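Local coordinates for protein LRIM1 (Anopheles gambiae, PDB 3O53), which pairs with the leucine-rich repeat protein APL1C in a heterodimeric complex that regulates complement-like immunity in the mosquito, at residues Leu138-Gly141 / Cys142-Arg145; Thr158-Phe161 / Ala162-Ala165; Glu209-Ser212 / Ala213-Val216; Lys260-Arg263 / Val264-Val267. One frame throughout, in Å; residues are numbered along the deposited sequence.

Contact 1: Leu138-Gly141 / Cys142-Arg145; sequences LDEG and CRSR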
loop_
_atom_site.group_PDB
_atom_site.type_symbol
_atom_site.label_atom_id
_atom_site.label_comp_id
_atom_site.label_asym_id
_atom_site.label_seq_id
_atom_site.Cartn_x
_atom_site.Cartn_y
_atom_site.Cartn_z
ATOM N N LEU A 138 -9.663 -6.153 0.416
ATOM C CA LEU A 138 -9.517 -6.209 -1.043
ATOM C C LEU A 138 -9.933 -7.600 -1.496
ATOM O O LEU A 138 -9.506 -8.582 -0.903
ATOM C CB LEU A 138 -8.056 -5.961 -1.437
ATOM C CG LEU A 138 -7.630 -4.496 -1.579
ATOM C CD1 LEU A 138 -7.944 -3.701 -0.332
ATOM C CD2 LEU A 138 -6.143 -4.412 -1.922
ATOM N N ASP A 139 -10.768 -7.709 -2.525
ATOM C CA ASP A 139 -11.179 -9.043 -2.957
ATOM C C ASP A 139 -10.040 -9.669 -3.747
ATOM O O ASP A 139 -8.983 -9.049 -3.916
ATOM C CB ASP A 139 -12.517 -9.036 -3.718
ATOM C CG ASP A 139 -12.390 -8.578 -5.149
ATOM O OD1 ASP A 139 -11.325 -8.048 -5.545
ATOM O OD2 ASP A 139 -13.383 -8.747 -5.884
ATOM N N GLU A 140 -10.218 -10.907 -4.189
ATOM C CA GLU A 140 -9.096 -11.651 -4.749
ATOM C C GLU A 140 -8.665 -11.057 -6.088
ATOM O O GLU A 140 -7.473 -11.031 -6.404
ATOM C CB GLU A 140 -9.425 -13.151 -4.831
ATOM C CG GLU A 140 -9.456 -13.791 -3.426
ATOM C CD GLU A 140 -9.919 -15.247 -3.405
ATOM O OE1 GLU A 140 -10.013 -15.869 -4.473
ATOM O OE2 GLU A 140 -10.172 -15.775 -2.305
ATOM N N GLY A 141 -9.623 -10.530 -6.842
ATOM C CA GLY A 141 -9.312 -9.811 -8.064
ATOM C C GLY A 141 -8.370 -8.648 -7.796
ATOM O O GLY A 141 -7.399 -8.442 -8.525
ATOM N N CYS A 142 -8.641 -7.899 -6.729
ATOM C CA CYS A 142 -7.813 -6.752 -6.362
ATOM C C CYS A 142 -6.437 -7.163 -5.855
ATOM O O CYS A 142 -5.543 -6.330 -5.759
ATOM C CB CYS A 142 -8.507 -5.909 -5.284
ATOM S SG CYS A 142 -9.965 -5.038 -5.868
ATOM N N ARG A 143 -6.261 -8.440 -5.524
ATOM C CA ARG A 143 -4.964 -8.914 -5.051
ATOM C C ARG A 143 -4.229 -9.758 -6.097
ATOM O O ARG A 143 -3.209 -10.375 -5.791
ATOM C CB ARG A 143 -5.127 -9.681 -3.718
ATOM C CG ARG A 143 -5.441 -8.738 -2.554
ATOM C CD ARG A 143 -5.632 -9.455 -1.223
ATOM N NE ARG A 143 -7.001 -9.939 -1.058
ATOM C CZ ARG A 143 -7.338 -11.215 -0.871
ATOM N NH1 ARG A 143 -6.409 -12.164 -0.825
ATOM N NH2 ARG A 143 -8.613 -11.548 -0.726
ATOM N N SER A 144 -4.734 -9.758 -7.331
ATOM C CA SER A 144 -4.110 -10.508 -8.426
ATOM C C SER A 144 -3.378 -9.598 -9.403
ATOM O O SER A 144 -3.942 -8.620 -9.897
ATOM C CB SER A 144 -5.155 -11.308 -9.217
ATOM O OG SER A 144 -5.942 -12.124 -8.368
ATOM N N ARG A 145 -2.128 -9.955 -9.702
ATOM C CA ARG A 145 -1.340 -9.272 -10.723
ATOM C C ARG A 145 -1.164 -7.795 -10.394
ATOM O O ARG A 145 -1.037 -6.945 -11.278
ATOM C CB ARG A 145 -1.971 -9.468 -12.110
ATOM C CG ARG A 145 -2.063 -10.941 -12.514
ATOM C CD ARG A 145 -2.411 -11.127 -13.984
ATOM N NE ARG A 145 -1.531 -10.348 -14.851
ATOM C CZ ARG A 145 -0.268 -10.663 -15.124
ATOM N NH1 ARG A 145 0.284 -11.749 -14.597
ATOM N NH2 ARG A 145 0.450 -9.887 -15.923
HETATM O O HOH W 1 -9.613 -14.222 -0.139
#
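R143 folds back over the turn it belongs to and grips the carbonyl of L138 with its guanidinium. Its CB lies 3.8 Å from E140 O. CG stands beside the backbone N and anti to the carbonyl carbon (chi1 -72°), which lays it against L138 CB at 4.0 Å. CD follows, 4.0 Å from L138 O. A bend at chi3 (-85°) then turns the tip toward L138. NE donates to L138 O over 2.9 Å and NH2 reaches the same oxygen over 3.1 Å, a side-on grip with the acceptor almost exactly in the guanidinium plane. NH2 also holds a water that donates to E140 OE2, bridging the two side chains, whose carboxylate and guanidinium planes stand 83° apart. NH1 turns to E163 O.

This is the loop between strands 123-126 and 146-150 of the leucine-rich repeat solenoid, and C142 in it forms a disulfide with C116. D139 fixes that cysteine: its OD1 accepts from C142 N at 2.9 Å, met nearly along the C-O axis, and it also takes the backbone N-H of C116, so one carboxylate oxygen ties both half-cystines. L138 CB packs on C142 CB at 3.9 Å.

E140 O serves two donors from opposite faces of its plane, R143 N on one and S144 OG on the other, 2.7 Å from E140 O. S144 N donates in turn to G141 O, while C142 O is buried here without a partner in the model.

Contact 2: Thr158-Phe161 / Ala162-Ala165; sequences TVNF and AELA
N160 ends strand 158-160 and begins an Asx turn that carries the chain of this leucine-rich repeat straight into a 3-10 segment, with A162 and E163 as its partners across the contact. The strand pairs in parallel with 183-185, apart from the long run of repeat strands. The side chain of N160 leaves with CG anti to the backbone N (chi1 179°), which swings the amide forward over the start of the turn. OD1 accepts from A162 N at 3.1 Å, with the donor well above the plane of the amide carbonyl, and it also rests against A162 CB.

The backbone oxygen of N160 takes the N-H of E163 at 2.9 Å. One residue on, F161 O receives L164 N over 2.8 Å, and A165 N returns to A162 O, so the i to i+3 pattern continues along the segment.

E163 extends beyond CG back toward the strand, passing CB of N160 at 4.1 Å from OE2; the same oxygen has a long, weak ion pair with R136. OE1 accepts from a water at 2.6 Å, and that water in turn accepts from N160 N at 2.8 Å, linking the carboxylate to the last strand amide.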
loop_
_atom_site.group_PDB
_atom_site.type_symbol
_atom_site.label_atom_id
_atom_site.label_comp_id
_atom_site.label_asym_id
_atom_site.label_seq_id
_atom_site.Cartn_x
_atom_site.Cartn_y
_atom_site.Cartn_z
ATOM N N THR A 158 -2.619 -6.917 10.827
ATOM C CA THR A 158 -1.695 -8.003 10.532
ATOM C C THR A 158 -1.563 -8.198 9.030
ATOM O O THR A 158 -2.413 -7.757 8.252
ATOM C CB THR A 158 -2.144 -9.349 11.179
ATOM O OG1 THR A 158 -3.270 -9.871 10.477
ATOM C CG2 THR A 158 -2.519 -9.169 12.638
ATOM N N VAL A 159 -0.484 -8.862 8.630
ATOM C CA VAL A 159 -0.213 -9.127 7.227
ATOM C C VAL A 159 0.143 -10.595 7.029
ATOM O O VAL A 159 0.978 -11.141 7.741
ATOM C CB VAL A 159 0.964 -8.270 6.712
ATOM C CG1 VAL A 159 1.426 -8.763 5.328
ATOM C CG2 VAL A 159 0.552 -6.799 6.654
ATOM N N ASN A 160 -0.493 -11.218 6.043
ATOM C CA ASN A 160 -0.167 -12.574 5.637
ATOM C C ASN A 160 0.181 -12.531 4.154
ATOM O O ASN A 160 -0.693 -12.330 3.313
ATOM C CB ASN A 160 -1.364 -13.502 5.893
ATOM C CG ASN A 160 -1.101 -14.949 5.476
ATOM O OD1 ASN A 160 -0.084 -15.267 4.854
ATOM N ND2 ASN A 160 -2.035 -15.832 5.818
ATOM N N PHE A 161 1.459 -12.696 3.840
ATOM C CA PHE A 161 1.935 -12.538 2.474
ATOM C C PHE A 161 1.221 -13.459 1.504
ATOM O O PHE A 161 1.041 -13.115 0.348
ATOM C CB PHE A 161 3.447 -12.783 2.390
ATOM C CG PHE A 161 4.280 -11.646 2.927
ATOM C CD1 PHE A 161 3.994 -10.330 2.574
ATOM C CD2 PHE A 161 5.352 -11.896 3.776
ATOM C CE1 PHE A 161 4.761 -9.275 3.067
ATOM C CE2 PHE A 161 6.128 -10.851 4.272
ATOM C CZ PHE A 161 5.835 -9.536 3.918
ATOM N N ALA A 162 0.827 -14.636 1.974
ATOM C CA ALA A 162 0.091 -15.578 1.147
ATOM C C ALA A 162 -1.143 -14.936 0.510
ATOM O O ALA A 162 -1.571 -15.333 -0.577
ATOM C CB ALA A 162 -0.314 -16.797 1.975
ATOM N N GLU A 163 -1.729 -13.952 1.181
ATOM C CA GLU A 163 -2.928 -13.299 0.641
ATOM C C GLU A 163 -2.625 -12.468 -0.611
ATOM O O GLU A 163 -3.534 -12.049 -1.323
ATOM C CB GLU A 163 -3.625 -12.463 1.720
ATOM C CG GLU A 163 -4.359 -13.354 2.737
ATOM C CD GLU A 163 -4.901 -12.602 3.941
ATOM O OE1 GLU A 163 -4.927 -11.352 3.922
ATOM O OE2 GLU A 163 -5.315 -13.275 4.914
ATOM N N LEU A 164 -1.340 -12.263 -0.883
ATOM C CA LEU A 164 -0.892 -11.545 -2.072
ATOM C C LEU A 164 -0.227 -12.500 -3.072
ATOM O O LEU A 164 0.431 -12.061 -4.016
ATOM C CB LEU A 164 0.100 -10.442 -1.679
ATOM C CG LEU A 164 -0.482 -9.261 -0.894
ATOM C CD1 LEU A 164 0.598 -8.218 -0.563
ATOM C CD2 LEU A 164 -1.623 -8.624 -1.683
ATOM N N ALA A 165 -0.407 -13.801 -2.865
ATOM C CA ALA A 165 0.247 -14.813 -3.701
ATOM C C ALA A 165 -0.114 -14.694 -5.185
ATOM O O ALA A 165 0.686 -15.038 -6.047
ATOM C CB ALA A 165 -0.080 -16.203 -3.199
HETATM O O HOH W 2 -3.138 -10.302 5.569
#

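Contact 3: Glu209-Ser212 / Ala213-Val216; sequences EFQS and AAGV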
loop_
_atom_site.group_PDB
_atom_site.type_symbol
_atom_site.label_atom_id
_atom_site.label_comp_id
_atom_site.label_asym_id
_atom_site.label_seq_id
_atom_site.Cartn_x
_atom_site.Cartn_y
_atom_site.Cartn_z
ATOM N N GLU A 209 9.248 -15.082 7.583
ATOM C CA GLU A 209 8.382 -14.562 6.536
ATOM C C GLU A 209 9.120 -13.542 5.662
ATOM O O GLU A 209 8.775 -13.343 4.497
ATOM C CB GLU A 209 7.144 -13.913 7.161
ATOM C CG GLU A 209 7.446 -12.735 8.087
ATOM C CD GLU A 209 7.715 -13.139 9.540
ATOM O OE1 GLU A 209 7.796 -14.354 9.837
ATOM O OE2 GLU A 209 7.829 -12.224 10.392
ATOM N N PHE A 210 10.142 -12.900 6.218
ATOM C CA PHE A 210 10.836 -11.847 5.488
ATOM C C PHE A 210 11.789 -12.383 4.418
ATOM O O PHE A 210 12.364 -11.617 3.647
ATOM C CB PHE A 210 11.519 -10.874 6.459
ATOM C CG PHE A 210 10.555 -9.884 7.058
ATOM C CD1 PHE A 210 10.254 -8.697 6.396
ATOM C CD2 PHE A 210 9.903 -10.165 8.250
ATOM C CE1 PHE A 210 9.338 -7.784 6.934
ATOM C CE2 PHE A 210 8.990 -9.263 8.794
ATOM C CZ PHE A 210 8.702 -8.072 8.130
ATOM N N GLN A 211 11.932 -13.697 4.333
ATOM C CA GLN A 211 12.623 -14.260 3.181
ATOM C C GLN A 211 11.781 -13.951 1.939
ATOM O O GLN A 211 12.300 -13.904 0.826
ATOM C CB GLN A 211 12.860 -15.765 3.330
ATOM C CG GLN A 211 13.963 -16.300 2.402
ATOM C CD GLN A 211 15.308 -15.588 2.589
ATOM O OE1 GLN A 211 15.602 -15.063 3.661
ATOM N NE2 GLN A 211 16.129 -15.576 1.539
ATOM N N SER A 212 10.483 -13.715 2.142
ATOM C CA SER A 212 9.609 -13.266 1.057
ATOM C C SER A 212 10.140 -11.992 0.409
ATOM O O SER A 212 9.824 -11.699 -0.732
ATOM C CB SER A 212 8.194 -12.999 1.572
ATOM O OG SER A 212 7.575 -14.193 2.008
ATOM N N ALA A 213 10.941 -11.232 1.145
ATOM C CA ALA A 213 11.498 -9.987 0.617
ATOM C C ALA A 213 13.015 -10.041 0.435
ATOM O O ALA A 213 13.665 -8.994 0.363
ATOM C CB ALA A 213 11.118 -8.818 1.532
ATOM N N ALA A 214 13.576 -11.246 0.351
ATOM C CA ALA A 214 15.031 -11.411 0.241
ATOM C C ALA A 214 15.650 -10.626 -0.918
ATOM O O ALA A 214 16.818 -10.250 -0.859
ATOM C CB ALA A 214 15.400 -12.887 0.109
ATOM N N GLY A 215 14.871 -10.383 -1.966
ATOM C CA GLY A 215 15.401 -9.799 -3.190
ATOM C C GLY A 215 15.202 -8.300 -3.361
ATOM O O GLY A 215 15.552 -7.748 -4.399
ATOM N N VAL A 216 14.657 -7.627 -2.352
ATOM C CA VAL A 216 14.326 -6.209 -2.487
ATOM C C VAL A 216 15.554 -5.317 -2.581
ATOM O O VAL A 216 16.644 -5.687 -2.151
ATOM C CB VAL A 216 13.475 -5.694 -1.301
ATOM C CG1 VAL A 216 12.116 -6.373 -1.296
ATOM C CG2 VAL A 216 14.210 -5.928 0.013
HETATM O O HOH W 3 11.990 -10.967 -2.673
#
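Q211 lays its amide over the methyl group of A214, NE2 coming to 3.1 Å from A214 CB and CD to 3.7 Å. The first torsion (chi1 -161°) sends CG away from the backbone N, and a bend at chi2 (57°) then doubles the chain back toward the following turn. The amide is held in place from beyond the contact: OE1 accepts from R234 N, which helps to set the turn of the amide over A214.

The backbone continues with i to i+3 bonds. F210 O receives A213 N at 2.9 Å, and Q211 O receives A214 N at 3.0 Å. A type I beta turn from A213 to V216 follows directly, closed by V216 N on A213 O at 3.2 Å. A water lies across the join, accepting from G215 N at 3.0 Å and standing equally near S212 O.

S212 OG accepts from V188 N, a bond that reaches into the preceding repeat.

The whole piece connects strand 205-206 to strand 218-220 within the leucine-rich repeat array. The buried ring of F210 packs on L198 and L221, Q211 lies on L233 of the next repeat loop, and G215 O accepts from the side chain of N238, so the turn is tied to repeats before and after it.

Contact 4: Lys260-Arg263 / Val264-Val267; sequences KNQR and VQTV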
loop_
_atom_site.group_PDB
_atom_site.type_symbol
_atom_site.label_atom_id
_atom_site.label_comp_id
_atom_site.label_asym_id
_atom_site.label_seq_id
_atom_site.Cartn_x
_atom_site.Cartn_y
_atom_site.Cartn_z
ATOM N N LYS A 260 26.061 -13.246 9.251
ATOM C CA LYS A 260 25.872 -13.996 8.016
ATOM C C LYS A 260 25.292 -13.117 6.914
ATOM O O LYS A 260 24.947 -13.597 5.834
ATOM C CB LYS A 260 24.990 -15.215 8.274
ATOM C CG LYS A 260 25.655 -16.226 9.194
ATOM C CD LYS A 260 24.771 -17.428 9.456
ATOM C CE LYS A 260 25.498 -18.477 10.283
ATOM N NZ LYS A 260 24.619 -19.630 10.623
ATOM N N ASN A 261 25.201 -11.825 7.204
ATOM C CA ASN A 261 24.781 -10.822 6.236
ATOM C C ASN A 261 25.684 -9.590 6.345
ATOM O O ASN A 261 25.215 -8.466 6.542
ATOM C CB ASN A 261 23.333 -10.419 6.488
ATOM C CG ASN A 261 22.348 -11.547 6.203
ATOM O OD1 ASN A 261 21.800 -11.642 5.104
ATOM N ND2 ASN A 261 22.123 -12.407 7.190
ATOM N N GLN A 262 26.988 -9.809 6.220
ATOM C CA GLN A 262 27.967 -8.746 6.407
ATOM C C GLN A 262 27.713 -7.530 5.522
ATOM O O GLN A 262 27.846 -6.388 5.967
ATOM C CB GLN A 262 29.381 -9.287 6.156
ATOM C CG GLN A 262 29.957 -10.051 7.334
ATOM C CD GLN A 262 29.942 -9.230 8.610
ATOM O OE1 GLN A 262 29.972 -7.999 8.570
ATOM N NE2 GLN A 262 29.889 -9.907 9.750
ATOM N N ARG A 263 27.371 -7.771 4.262
ATOM C CA ARG A 263 27.064 -6.681 3.345
ATOM C C ARG A 263 25.811 -5.907 3.768
ATOM O O ARG A 263 25.696 -4.706 3.518
ATOM C CB ARG A 263 26.869 -7.203 1.925
ATOM C CG ARG A 263 26.547 -6.095 0.939
ATOM C CD ARG A 263 26.403 -6.602 -0.485
ATOM N NE ARG A 263 26.178 -5.500 -1.417
ATOM C CZ ARG A 263 25.008 -4.886 -1.572
ATOM N NH1 ARG A 263 23.962 -5.276 -0.858
ATOM N NH2 ARG A 263 24.882 -3.889 -2.439
ATOM N N VAL A 264 24.859 -6.592 4.388
ATOM C CA VAL A 264 23.664 -5.908 4.861
ATOM C C VAL A 264 24.058 -4.944 5.979
ATOM O O VAL A 264 23.525 -3.843 6.068
ATOM C CB VAL A 264 22.570 -6.904 5.331
ATOM C CG1 VAL A 264 21.348 -6.148 5.865
ATOM C CG2 VAL A 264 22.169 -7.827 4.179
ATOM N N GLN A 265 25.012 -5.340 6.816
ATOM C CA GLN A 265 25.451 -4.469 7.899
ATOM C C GLN A 265 26.002 -3.168 7.322
ATOM O O GLN A 265 25.808 -2.090 7.886
ATOM C CB GLN A 265 26.518 -5.148 8.760
ATOM C CG GLN A 265 26.957 -4.295 9.941
ATOM C CD GLN A 265 27.974 -4.986 10.829
ATOM O OE1 GLN A 265 28.008 -6.212 10.915
ATOM N NE2 GLN A 265 28.804 -4.196 11.504
ATOM N N THR A 266 26.691 -3.289 6.192
ATOM C CA THR A 266 27.284 -2.148 5.513
ATOM C C THR A 266 26.204 -1.271 4.888
ATOM O O THR A 266 26.282 -0.042 4.929
ATOM C CB THR A 266 28.242 -2.632 4.413
ATOM O OG1 THR A 266 29.305 -3.374 5.021
ATOM C CG2 THR A 266 28.806 -1.455 3.612
ATOM N N VAL A 267 25.188 -1.912 4.319
ATOM C CA VAL A 267 24.073 -1.188 3.724
ATOM C C VAL A 267 23.301 -0.434 4.806
ATOM O O VAL A 267 22.854 0.681 4.586
ATOM C CB VAL A 267 23.122 -2.130 2.956
ATOM C CG1 VAL A 267 21.871 -1.380 2.507
ATOM C CG2 VAL A 267 23.837 -2.748 1.757
#
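Fully stretched from chi1 (180°) to NE, R263 carries its guanidinium one helical turn along to V267. There V267, with chi1 at 172°, sets CG1 away from the backbone N and leaves CG2 facing the arginine. CG2 lies over one face of the guanidinium, 3.6 Å from R263 NH1, and also near R263 O. The charged tip is anchored further out, NH1 donating to L239 O.

On another side of the helix start N261 and V264 run alongside one another, N261 CB 3.7 Å from V264 CG2. N261 occupies the N-cap position but makes no capping bond with its side chain; its ND2 donates instead to F257 O and L233 O. Q262 and Q265 form a second such pair, their amide planes 51° apart and the two OE1 atoms 3.5 Å from one another.

The first helical bonds hold these pairs in step. Q265 N donates to N261 O at 3.1 Å, and V267 N to R263 O at 3.0 Å; between them the bond from T266 N to Q262 O is longer and weak.

This first turn of helix 262-276 follows helix 251-259 past the last strand of the repeat array, an arrangement consistent with a C-terminal cap of the domain. V264 is buried against F257 and F258 of helix 251-259 and against F242 of strand 241-243, which V267 touches as well, while Q265 rests on F258.

Each contact closes only a short turn of continuous chain, and the four follow in series from the N terminus, none enclosing or crossing another. Contact 1 shapes the loop before strand 146-150, and its arginine tip binds the backbone of contact 2, where the next repeat loop starts. The ring of F161 in contact 2 then packs forward on contact 3, its CE2 3.6 Å from E209 O, so the loops at 138-145, 158-165 and 209-216 form a touching row. Contact 4 stands apart, about 7 Å from contact 3 at the nearest atoms, but the loop holding L233 and R234 meets both, connecting the repeats to helices 251-259 and 262-276.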